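Local structure of CELL WALL surface anchor family protein (Streptococcus pneumoniae, 2WW8) at residues Pro750-Gln759 and Tyr778-Leu789; Lys811-Ala820 and Thr832-Tyr843. The protein forms the adhesin of the pneumococcal pilus and probably mediates attachment of the bacterium to host cells. One frame throughout, in Å; residues are numbered along the deposited sequence.

Interaction 1 of 2, residues Pro750-Gln759 and Tyr778-Leu789; sequences PLRGAVFSLQ and YQNVRTGEDGKL
The hydroxyl of Thr-783 is held by two groups of the facing segment: OG1 donates to Leu-751 O at 2.6 Å and accepts the amide of Ala-754 N at 3.1 Å. With chi1 at 61°, OG1 lies between its own backbone N and carbonyl carbon, turned into the bend that Leu-751 to Ala-754 makes before strand 755-759 begins. The backbone of Thr-783 adds two more bonds, giving its N-H to Ala-754 O and taking that of Gly-753 on its carbonyl O, the latter from well above the carbonyl plane. Beside this bend the extended Arg-782 lays one face of its guanidinium over Gly-753 CA.

Further along, Phe-756 and Val-781 form an antiparallel hydrogen-bonded pair. On the buried side, Leu-789 CD1 sits over one face of the Phe-756 ring, 3.6 Å from its centroid and 16° off the normal, a CH-pi contact; Leu-801 and Glu-803 of strand 797-805 also touch this phenylalanine. Ser-757 OG receives the amide of Asn-780 N at 2.9 Å in a nearly straight bond, and is also hydrogen-bonded to Asn-804 OD1. At the far end Gln-779, bent at its second torsion, swings its amide back to the strand, where NE2 meets Gln-759 OE1 at 2.8 Å; the acceptor lies in the amide plane of Gln-779, although the two amide planes are 51° apart.

Leu-758 and Tyr-778 run side by side, their CB atoms 3.9 Å apart, and Tyr-778 OH reaches on to Lys-792 N. Opposite Phe-756 the chain carries an extra residue, Asn-780 beside Val-781, a G1 beta bulge at the start of the short edge strand 781-782 of a prealbumin-like beta domain.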
loop_
_atom_site.group_PDB
_atom_site.type_symbol
_atom_site.label_atom_id
_atom_site.label_comp_id
_atom_site.label_asym_id
_atom_site.label_seq_id
_atom_site.Cartn_x
_atom_site.Cartn_y
_atom_site.Cartn_z
ATOM N N PRO A 750 40.766 53.184 69.684
ATOM C CA PRO A 750 39.307 53.285 69.500
ATOM C C PRO A 750 38.592 54.043 70.613
ATOM O O PRO A 750 39.016 53.955 71.775
ATOM C CB PRO A 750 38.858 51.818 69.485
ATOM C CG PRO A 750 39.946 51.082 70.303
ATOM C CD PRO A 750 41.216 51.785 69.900
ATOM N N LEU A 751 37.541 54.785 70.271
ATOM C CA LEU A 751 36.839 55.642 71.239
ATOM C C LEU A 751 35.373 55.319 71.479
ATOM O O LEU A 751 34.582 55.245 70.538
ATOM C CB LEU A 751 36.925 57.144 70.881
ATOM C CG LEU A 751 38.297 57.823 70.783
ATOM C CD1 LEU A 751 38.156 59.287 70.324
ATOM C CD2 LEU A 751 38.983 57.718 72.118
ATOM N N ARG A 752 35.021 55.189 72.756
ATOM C CA ARG A 752 33.652 54.846 73.153
ATOM C C ARG A 752 32.896 56.152 73.409
ATOM O O ARG A 752 33.457 57.125 73.915
ATOM C CB ARG A 752 33.656 54.047 74.459
ATOM C CG ARG A 752 32.298 53.686 75.055
ATOM C CD ARG A 752 32.490 53.009 76.431
ATOM N NE ARG A 752 33.344 53.826 77.303
ATOM C CZ ARG A 752 33.316 53.858 78.644
ATOM N NH1 ARG A 752 32.465 53.115 79.362
ATOM N NH2 ARG A 752 34.168 54.656 79.291
ATOM N N GLY A 753 31.619 56.175 73.069
ATOM C CA GLY A 753 30.813 57.289 73.496
ATOM C C GLY A 753 30.683 58.427 72.502
ATOM O O GLY A 753 30.114 59.450 72.863
ATOM N N ALA A 754 31.178 58.284 71.268
ATOM C CA ALA A 754 30.851 59.300 70.242
ATOM C C ALA A 754 29.475 58.970 69.666
ATOM O O ALA A 754 29.090 57.802 69.647
ATOM C CB ALA A 754 31.915 59.355 69.107
ATOM N N VAL A 755 28.764 59.969 69.166
ATOM C CA VAL A 755 27.411 59.771 68.631
ATOM C C VAL A 755 27.340 60.290 67.192
ATOM O O VAL A 755 27.728 61.420 66.909
ATOM C CB VAL A 755 26.360 60.463 69.516
ATOM C CG1 VAL A 755 24.969 60.382 68.891
ATOM C CG2 VAL A 755 26.380 59.875 70.956
ATOM N N PHE A 756 26.865 59.464 66.269
ATOM C CA PHE A 756 26.838 59.822 64.854
ATOM C C PHE A 756 25.460 59.514 64.281
ATOM O O PHE A 756 24.752 58.670 64.838
ATOM C CB PHE A 756 27.828 58.949 64.087
ATOM C CG PHE A 756 29.283 59.313 64.323
ATOM C CD1 PHE A 756 29.925 58.941 65.494
ATOM C CD2 PHE A 756 30.009 59.990 63.357
ATOM C CE1 PHE A 756 31.252 59.238 65.708
ATOM C CE2 PHE A 756 31.352 60.316 63.568
ATOM C CZ PHE A 756 31.971 59.935 64.737
ATOM N N SER A 757 25.119 60.162 63.171
ATOM C CA SER A 757 23.888 59.887 62.471
ATOM C C SER A 757 24.233 59.793 60.999
ATOM O O SER A 757 24.918 60.664 60.473
ATOM C CB SER A 757 22.859 60.990 62.728
ATOM O OG SER A 757 22.413 60.930 64.073
ATOM N N LEU A 758 23.751 58.738 60.345
ATOM C CA LEU A 758 23.921 58.546 58.901
ATOM C C LEU A 758 22.757 59.171 58.129
ATOM O O LEU A 758 21.619 58.744 58.298
ATOM C CB LEU A 758 24.060 57.054 58.569
ATOM C CG LEU A 758 24.433 56.638 57.138
ATOM C CD1 LEU A 758 25.549 57.472 56.479
ATOM C CD2 LEU A 758 24.769 55.121 57.095
ATOM N N GLN A 759 23.033 60.179 57.303
ATOM C CA GLN A 759 21.985 60.801 56.490
ATOM C C GLN A 759 21.985 60.280 55.065
ATOM O O GLN A 759 23.027 59.879 54.549
ATOM C CB GLN A 759 22.130 62.319 56.454
ATOM C CG GLN A 759 22.206 62.962 57.834
ATOM C CD GLN A 759 20.855 63.054 58.498
ATOM O OE1 GLN A 759 20.439 62.177 59.263
ATOM N NE2 GLN A 759 20.140 64.129 58.182
ATOM N N TYR A 778 20.144 54.075 62.225
ATOM C CA TYR A 778 21.444 54.730 62.138
ATOM C C TYR A 778 21.353 56.220 62.499
ATOM O O TYR A 778 22.034 57.066 61.915
ATOM C CB TYR A 778 22.064 54.515 60.752
ATOM C CG TYR A 778 22.314 53.061 60.439
ATOM C CD1 TYR A 778 22.724 52.173 61.436
ATOM C CD2 TYR A 778 22.155 52.575 59.131
ATOM C CE1 TYR A 778 22.969 50.829 61.150
ATOM C CE2 TYR A 778 22.392 51.231 58.830
ATOM C CZ TYR A 778 22.794 50.366 59.843
ATOM O OH TYR A 778 23.042 49.048 59.535
ATOM N N GLN A 779 20.503 56.532 63.470
ATOM C CA GLN A 779 20.362 57.884 63.990
ATOM C C GLN A 779 20.837 57.798 65.430
ATOM O O GLN A 779 20.421 56.868 66.138
ATOM C CB GLN A 779 18.908 58.329 63.889
ATOM C CG GLN A 779 18.525 58.537 62.448
ATOM C CD GLN A 779 18.945 59.900 61.977
ATOM O OE1 GLN A 779 18.748 60.895 62.687
ATOM N NE2 GLN A 779 19.523 59.964 60.783
ATOM N N ASN A 780 21.744 58.703 65.823
ATOM C CA ASN A 780 22.294 58.701 67.184
ATOM C C ASN A 780 22.952 57.395 67.569
ATOM O O ASN A 780 22.650 56.823 68.608
ATOM C CB ASN A 780 21.189 58.954 68.220
ATOM C CG ASN A 780 20.747 60.392 68.243
ATOM O OD1 ASN A 780 20.718 61.081 67.224
ATOM N ND2 ASN A 780 20.412 60.863 69.433
ATOM N N VAL A 781 23.834 56.889 66.725
ATOM C CA VAL A 781 24.483 55.633 67.068
ATOM C C VAL A 781 25.682 56.016 67.924
ATOM O O VAL A 781 26.454 56.901 67.575
ATOM C CB VAL A 781 24.844 54.784 65.841
ATOM C CG1 VAL A 781 23.610 54.611 64.976
ATOM C CG2 VAL A 781 25.925 55.459 65.016
ATOM N N ARG A 782 25.794 55.351 69.067
ATOM C CA ARG A 782 26.820 55.658 70.035
ATOM C C ARG A 782 27.870 54.548 69.914
ATOM O O ARG A 782 27.505 53.367 69.983
ATOM C CB ARG A 782 26.179 55.650 71.423
ATOM C CG ARG A 782 27.148 55.925 72.539
ATOM C CD ARG A 782 26.368 56.094 73.840
ATOM N NE ARG A 782 27.234 56.540 74.932
ATOM C CZ ARG A 782 27.437 57.817 75.255
ATOM N NH1 ARG A 782 26.834 58.801 74.581
ATOM N NH2 ARG A 782 28.257 58.092 76.263
ATOM N N THR A 783 29.142 54.896 69.741
ATOM C CA THR A 783 30.223 53.911 69.658
ATOM C C THR A 783 30.469 53.193 70.987
ATOM O O THR A 783 30.301 53.805 72.051
ATOM C CB THR A 783 31.567 54.547 69.188
ATOM O OG1 THR A 783 32.005 55.568 70.115
ATOM C CG2 THR A 783 31.440 55.119 67.761
ATOM N N GLY A 784 30.873 51.922 70.906
ATOM C CA GLY A 784 31.267 51.085 72.053
ATOM C C GLY A 784 32.779 51.076 72.227
ATOM O O GLY A 784 33.476 51.903 71.628
ATOM N N GLU A 785 33.324 50.160 73.023
ATOM C CA GLU A 785 34.766 50.191 73.274
ATOM C C GLU A 785 35.602 49.970 72.029
ATOM O O GLU A 785 36.751 50.424 71.982
ATOM C CB GLU A 785 35.233 49.166 74.306
ATOM C CG GLU A 785 34.971 49.557 75.759
ATOM C CD GLU A 785 35.198 48.363 76.680
ATOM O OE1 GLU A 785 36.347 47.864 76.745
ATOM O OE2 GLU A 785 34.223 47.898 77.317
ATOM N N ASP A 786 35.050 49.269 71.038
ATOM C CA ASP A 786 35.781 49.032 69.786
ATOM C C ASP A 786 35.818 50.230 68.831
ATOM O O ASP A 786 36.540 50.205 67.837
ATOM C CB ASP A 786 35.261 47.779 69.065
ATOM C CG ASP A 786 33.784 47.888 68.656
ATOM O OD1 ASP A 786 33.174 48.981 68.688
ATOM O OD2 ASP A 786 33.191 46.851 68.296
ATOM N N GLY A 787 35.072 51.291 69.125
ATOM C CA GLY A 787 35.062 52.492 68.295
ATOM C C GLY A 787 34.217 52.366 67.034
ATOM O O GLY A 787 34.118 53.321 66.257
ATOM N N LYS A 788 33.608 51.197 66.823
ATOM C CA LYS A 788 32.967 50.899 65.528
ATOM C C LYS A 788 31.614 51.517 65.252
ATOM O O LYS A 788 30.714 51.453 66.076
ATOM C CB LYS A 788 32.880 49.397 65.274
ATOM C CG LYS A 788 34.242 48.787 65.078
ATOM C CD LYS A 788 34.127 47.320 64.774
ATOM C CE LYS A 788 35.496 46.723 64.487
ATOM N NZ LYS A 788 35.355 45.281 64.844
ATOM N N LEU A 789 31.496 52.125 64.082
ATOM C CA LEU A 789 30.214 52.481 63.494
ATOM C C LEU A 789 29.940 51.634 62.257
ATOM O O LEU A 789 30.497 51.903 61.187
ATOM C CB LEU A 789 30.261 53.924 63.034
ATOM C CG LEU A 789 30.355 54.963 64.149
ATOM C CD1 LEU A 789 30.774 56.217 63.460
ATOM C CD2 LEU A 789 29.054 55.134 64.916
#

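Interaction 2 of 2, residues Lys811-Ala820 and Thr832-Tyr843; sequences KPVQNKPIVA and TSIVPQDIPAGY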
loop_
_atom_site.group_PDB
_atom_site.type_symbol
_atom_site.label_atom_id
_atom_site.label_comp_id
_atom_site.label_asym_id
_atom_site.label_seq_id
_atom_site.Cartn_x
_atom_site.Cartn_y
_atom_site.Cartn_z
ATOM N N LYS A 811 37.955 67.375 71.838
ATOM C CA LYS A 811 37.467 68.667 71.365
ATOM C C LYS A 811 36.032 68.589 70.826
ATOM O O LYS A 811 35.763 67.708 70.004
ATOM C CB LYS A 811 38.374 69.227 70.275
ATOM C CG LYS A 811 39.753 69.556 70.782
ATOM C CD LYS A 811 40.463 70.491 69.848
ATOM C CE LYS A 811 41.886 70.459 70.252
ATOM N NZ LYS A 811 42.548 71.015 69.071
ATOM N N PRO A 812 35.119 69.478 71.288
ATOM C CA PRO A 812 33.722 69.384 70.838
ATOM C C PRO A 812 33.596 69.422 69.327
ATOM O O PRO A 812 34.298 70.172 68.625
ATOM C CB PRO A 812 33.006 70.581 71.493
ATOM C CG PRO A 812 33.870 70.915 72.623
ATOM C CD PRO A 812 35.292 70.628 72.196
ATOM N N VAL A 813 32.724 68.527 68.882
ATOM C CA VAL A 813 32.259 68.422 67.511
ATOM C C VAL A 813 30.741 68.242 67.690
ATOM O O VAL A 813 30.301 67.172 68.101
ATOM C CB VAL A 813 32.795 67.162 66.789
ATOM C CG1 VAL A 813 32.293 67.196 65.340
ATOM C CG2 VAL A 813 34.323 67.041 66.808
ATOM N N GLN A 814 29.965 69.288 67.409
ATOM C CA GLN A 814 28.521 69.306 67.605
ATOM C C GLN A 814 27.789 69.340 66.245
ATOM O O GLN A 814 27.781 70.380 65.569
ATOM C CB GLN A 814 28.130 70.489 68.506
ATOM C CG GLN A 814 28.593 70.377 70.007
ATOM C CD GLN A 814 28.191 69.035 70.647
ATOM O OE1 GLN A 814 27.086 68.530 70.397
ATOM N NE2 GLN A 814 29.092 68.426 71.427
ATOM N N ASN A 815 27.190 68.210 65.853
ATOM C CA ASN A 815 26.451 68.052 64.580
ATOM C C ASN A 815 27.205 68.569 63.366
ATOM O O ASN A 815 26.796 69.567 62.776
ATOM C CB ASN A 815 25.072 68.722 64.634
ATOM C CG ASN A 815 24.268 68.247 65.814
ATOM O OD1 ASN A 815 23.987 67.054 65.959
ATOM N ND2 ASN A 815 23.941 69.176 66.702
ATOM N N LYS A 816 28.326 67.930 63.038
ATOM C CA LYS A 816 29.150 68.371 61.913
ATOM C C LYS A 816 29.186 67.270 60.824
ATOM O O LYS A 816 29.307 66.099 61.172
ATOM C CB LYS A 816 30.582 68.747 62.374
ATOM C CG LYS A 816 30.748 69.963 63.326
ATOM C CD LYS A 816 30.298 71.305 62.707
ATOM C CE LYS A 816 30.271 72.423 63.776
ATOM N NZ LYS A 816 29.051 73.244 63.611
ATOM N N PRO A 817 29.114 67.631 59.518
ATOM C CA PRO A 817 29.334 66.639 58.460
ATOM C C PRO A 817 30.783 66.099 58.508
ATOM O O PRO A 817 31.726 66.873 58.666
ATOM C CB PRO A 817 29.141 67.449 57.165
ATOM C CG PRO A 817 29.454 68.879 57.537
ATOM C CD PRO A 817 29.103 69.022 59.007
ATOM N N ILE A 818 30.964 64.789 58.404
ATOM C CA ILE A 818 32.310 64.197 58.426
ATOM C C ILE A 818 32.699 63.541 57.088
ATOM O O ILE A 818 33.689 63.932 56.456
ATOM C CB ILE A 818 32.486 63.184 59.582
ATOM C CG1 ILE A 818 31.986 63.786 60.901
ATOM C CG2 ILE A 818 33.969 62.732 59.707
ATOM C CD1 ILE A 818 32.804 65.001 61.316
ATOM N N VAL A 819 31.891 62.578 56.647
ATOM C CA VAL A 819 32.226 61.798 55.460
ATOM C C VAL A 819 31.037 61.753 54.506
ATOM O O VAL A 819 29.876 61.643 54.945
ATOM C CB VAL A 819 32.541 60.312 55.785
ATOM C CG1 VAL A 819 33.087 59.599 54.528
ATOM C CG2 VAL A 819 33.532 60.166 56.927
ATOM N N ALA A 820 31.364 61.834 53.215
ATOM C CA ALA A 820 30.424 61.585 52.118
ATOM C C ALA A 820 30.824 60.310 51.395
ATOM O O ALA A 820 32.017 59.997 51.261
ATOM C CB ALA A 820 30.405 62.737 51.116
ATOM N N THR A 832 34.656 60.278 50.656
ATOM C CA THR A 832 35.368 61.556 50.754
ATOM C C THR A 832 35.105 62.290 52.073
ATOM O O THR A 832 34.039 62.144 52.678
ATOM C CB THR A 832 35.049 62.496 49.556
ATOM O OG1 THR A 832 33.664 62.872 49.544
ATOM C CG2 THR A 832 35.380 61.815 48.244
ATOM N N SER A 833 36.069 63.093 52.510
ATOM C CA SER A 833 35.912 63.886 53.738
ATOM C C SER A 833 35.072 65.110 53.404
ATOM O O SER A 833 35.303 65.778 52.394
ATOM C CB SER A 833 37.282 64.345 54.257
ATOM O OG SER A 833 37.127 65.281 55.312
ATOM N N ILE A 834 34.096 65.431 54.244
ATOM C CA ILE A 834 33.403 66.715 54.093
ATOM C C ILE A 834 33.499 67.517 55.396
ATOM O O ILE A 834 32.652 68.349 55.670
ATOM C CB ILE A 834 31.934 66.499 53.661
ATOM C CG1 ILE A 834 31.268 65.455 54.561
ATOM C CG2 ILE A 834 31.877 66.173 52.150
ATOM C CD1 ILE A 834 29.744 65.479 54.416
ATOM N N VAL A 835 34.511 67.251 56.220
ATOM C CA VAL A 835 34.709 67.996 57.465
ATOM C C VAL A 835 34.911 69.465 57.111
ATOM O O VAL A 835 35.771 69.799 56.281
ATOM C CB VAL A 835 35.921 67.452 58.280
ATOM C CG1 VAL A 835 36.093 68.219 59.611
ATOM C CG2 VAL A 835 35.735 65.963 58.576
ATOM N N PRO A 836 34.113 70.357 57.719
ATOM C CA PRO A 836 34.419 71.779 57.531
ATOM C C PRO A 836 35.814 72.202 58.053
ATOM O O PRO A 836 36.364 71.597 58.979
ATOM C CB PRO A 836 33.293 72.490 58.313
ATOM C CG PRO A 836 32.204 71.505 58.419
ATOM C CD PRO A 836 32.884 70.161 58.513
ATOM N N GLN A 837 36.354 73.262 57.453
ATOM C CA GLN A 837 37.630 73.861 57.837
ATOM C C GLN A 837 37.717 74.083 59.351
ATOM O O GLN A 837 36.755 74.557 59.979
ATOM C CB GLN A 837 37.790 75.207 57.100
ATOM C CG GLN A 837 39.217 75.821 57.132
ATOM C CD GLN A 837 40.315 74.779 56.862
ATOM O OE1 GLN A 837 40.228 73.999 55.902
ATOM N NE2 GLN A 837 41.357 74.784 57.702
ATOM N N ASP A 838 38.836 73.694 59.955
ATOM C CA ASP A 838 39.054 73.953 61.399
ATOM C C ASP A 838 38.254 73.146 62.420
ATOM O O ASP A 838 38.457 73.344 63.620
ATOM C CB ASP A 838 38.815 75.427 61.748
ATOM C CG ASP A 838 39.873 76.340 61.167
ATOM O OD1 ASP A 838 41.041 75.888 61.053
ATOM O OD2 ASP A 838 39.523 77.504 60.832
ATOM N N ILE A 839 37.344 72.284 61.974
ATOM C CA ILE A 839 36.674 71.348 62.888
ATOM C C ILE A 839 37.672 70.253 63.243
ATOM O O ILE A 839 38.398 69.773 62.355
ATOM C CB ILE A 839 35.404 70.705 62.274
ATOM C CG1 ILE A 839 34.378 71.780 61.905
ATOM C CG2 ILE A 839 34.790 69.679 63.226
ATOM C CD1 ILE A 839 33.926 72.681 63.039
ATOM N N PRO A 840 37.716 69.861 64.535
ATOM C CA PRO A 840 38.690 68.852 64.956
ATOM C C PRO A 840 38.255 67.382 64.786
ATOM O O PRO A 840 38.505 66.553 65.678
ATOM C CB PRO A 840 38.923 69.211 66.435
ATOM C CG PRO A 840 37.634 69.753 66.907
ATOM C CD PRO A 840 36.928 70.371 65.675
ATOM N N ALA A 841 37.600 67.041 63.673
ATOM C CA ALA A 841 37.335 65.642 63.333
ATOM C C ALA A 841 38.042 65.406 61.993
ATOM O O ALA A 841 38.231 66.355 61.216
ATOM C CB ALA A 841 35.817 65.345 63.216
ATOM N N GLY A 842 38.442 64.175 61.682
ATOM C CA GLY A 842 38.943 63.959 60.311
ATOM C C GLY A 842 38.580 62.564 59.864
ATOM O O GLY A 842 38.126 61.744 60.706
ATOM N N TYR A 843 38.726 62.345 58.555
ATOM C CA TYR A 843 38.525 61.039 57.936
ATOM C C TYR A 843 39.913 60.608 57.467
ATOM O O TYR A 843 40.671 61.441 56.949
ATOM C CB TYR A 843 37.583 61.103 56.717
ATOM C CG TYR A 843 37.681 59.858 55.844
ATOM C CD1 TYR A 843 37.090 58.652 56.249
ATOM C CD2 TYR A 843 38.370 59.880 54.628
ATOM C CE1 TYR A 843 37.170 57.496 55.485
ATOM C CE2 TYR A 843 38.477 58.714 53.851
ATOM C CZ TYR A 843 37.860 57.524 54.282
ATOM O OH TYR A 843 37.954 56.385 53.512
HETATM O O HOH W 1 37.229 66.003 68.508
#
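Ile-818 of strand 816-820 packs its branches against Val-835 and Ala-841 of the returning chain. Its CB bond leads away from segment 832-843, but chi1 of -48° leaves CG2 anti to the backbone N, 3.9 Å from Val-835 CG2, the two side chains pointing the same way, and chi2 of -64° turns CD1 back to end 3.6 Å from Ala-841 CB. Glu-803 of strand 797-805 also touches this isoleucine.

Ile-818 O accepts from Ile-834 N at 2.7 Å, from well above the carbonyl plane. Regular antiparallel pairing follows at Ala-820 and Thr-832, which exchange two backbone hydrogen bonds. On the neighbouring pair the side chains of Val-819 and Ser-833 share the other face, and Val-819 CG2 rests 3.9 Å from Tyr-843 CD1, while the hydroxyl of that tyrosine is hydrogen-bonded to His-850 ND1.

Ile-834 CD1 presses tightly on Pro-817 CB, at 3.4 Å, and the Pro-817 ring also packs obliquely against that of Pro-836. From Pro-836 to Ile-839 a type II turn reverses the chain and brings Ile-839 across Lys-816 at about a right angle, its CD1 on the aliphatic CE. The following Pro-840 sets CG close against Lys-811 CB, at 3.5 Å; the lysine's NZ goes on to a salt bridge with Glu-855. One water lies within hydrogen-bonding distance of both Lys-811 O and Pro-840 O.

The centre of the contact belongs to the beta hairpin of strands 816-824 and 827-833; its first strand has a classic beta bulge at Ile-818 and Val-819, opposite Leu-801, and its second leads through a proline-rich turn to strand 841-846 in the other sheet of a prealbumin-like domain.

How the interactions relate
From the N terminus, the chain first closes interaction 1, where 778-789 returns to 750-759 across an intervening 18 residues. Strand 788-794 then enters one sheet of the domain, and strand 797-805 crosses into the other. Interaction 2 opens only after this, at 811, and closes when 832-843 comes back over a gap of 11 residues. The two loops are thus in series, neither enclosing nor crossing the other. Strand 797-805 lies between 755-761 and 816-824 and pairs with both, linking the contacts, whose centres are 14 Å apart. In the second sheet, 788-794 and 841-846 form opposite edges, flanking 736-744 and 849-854.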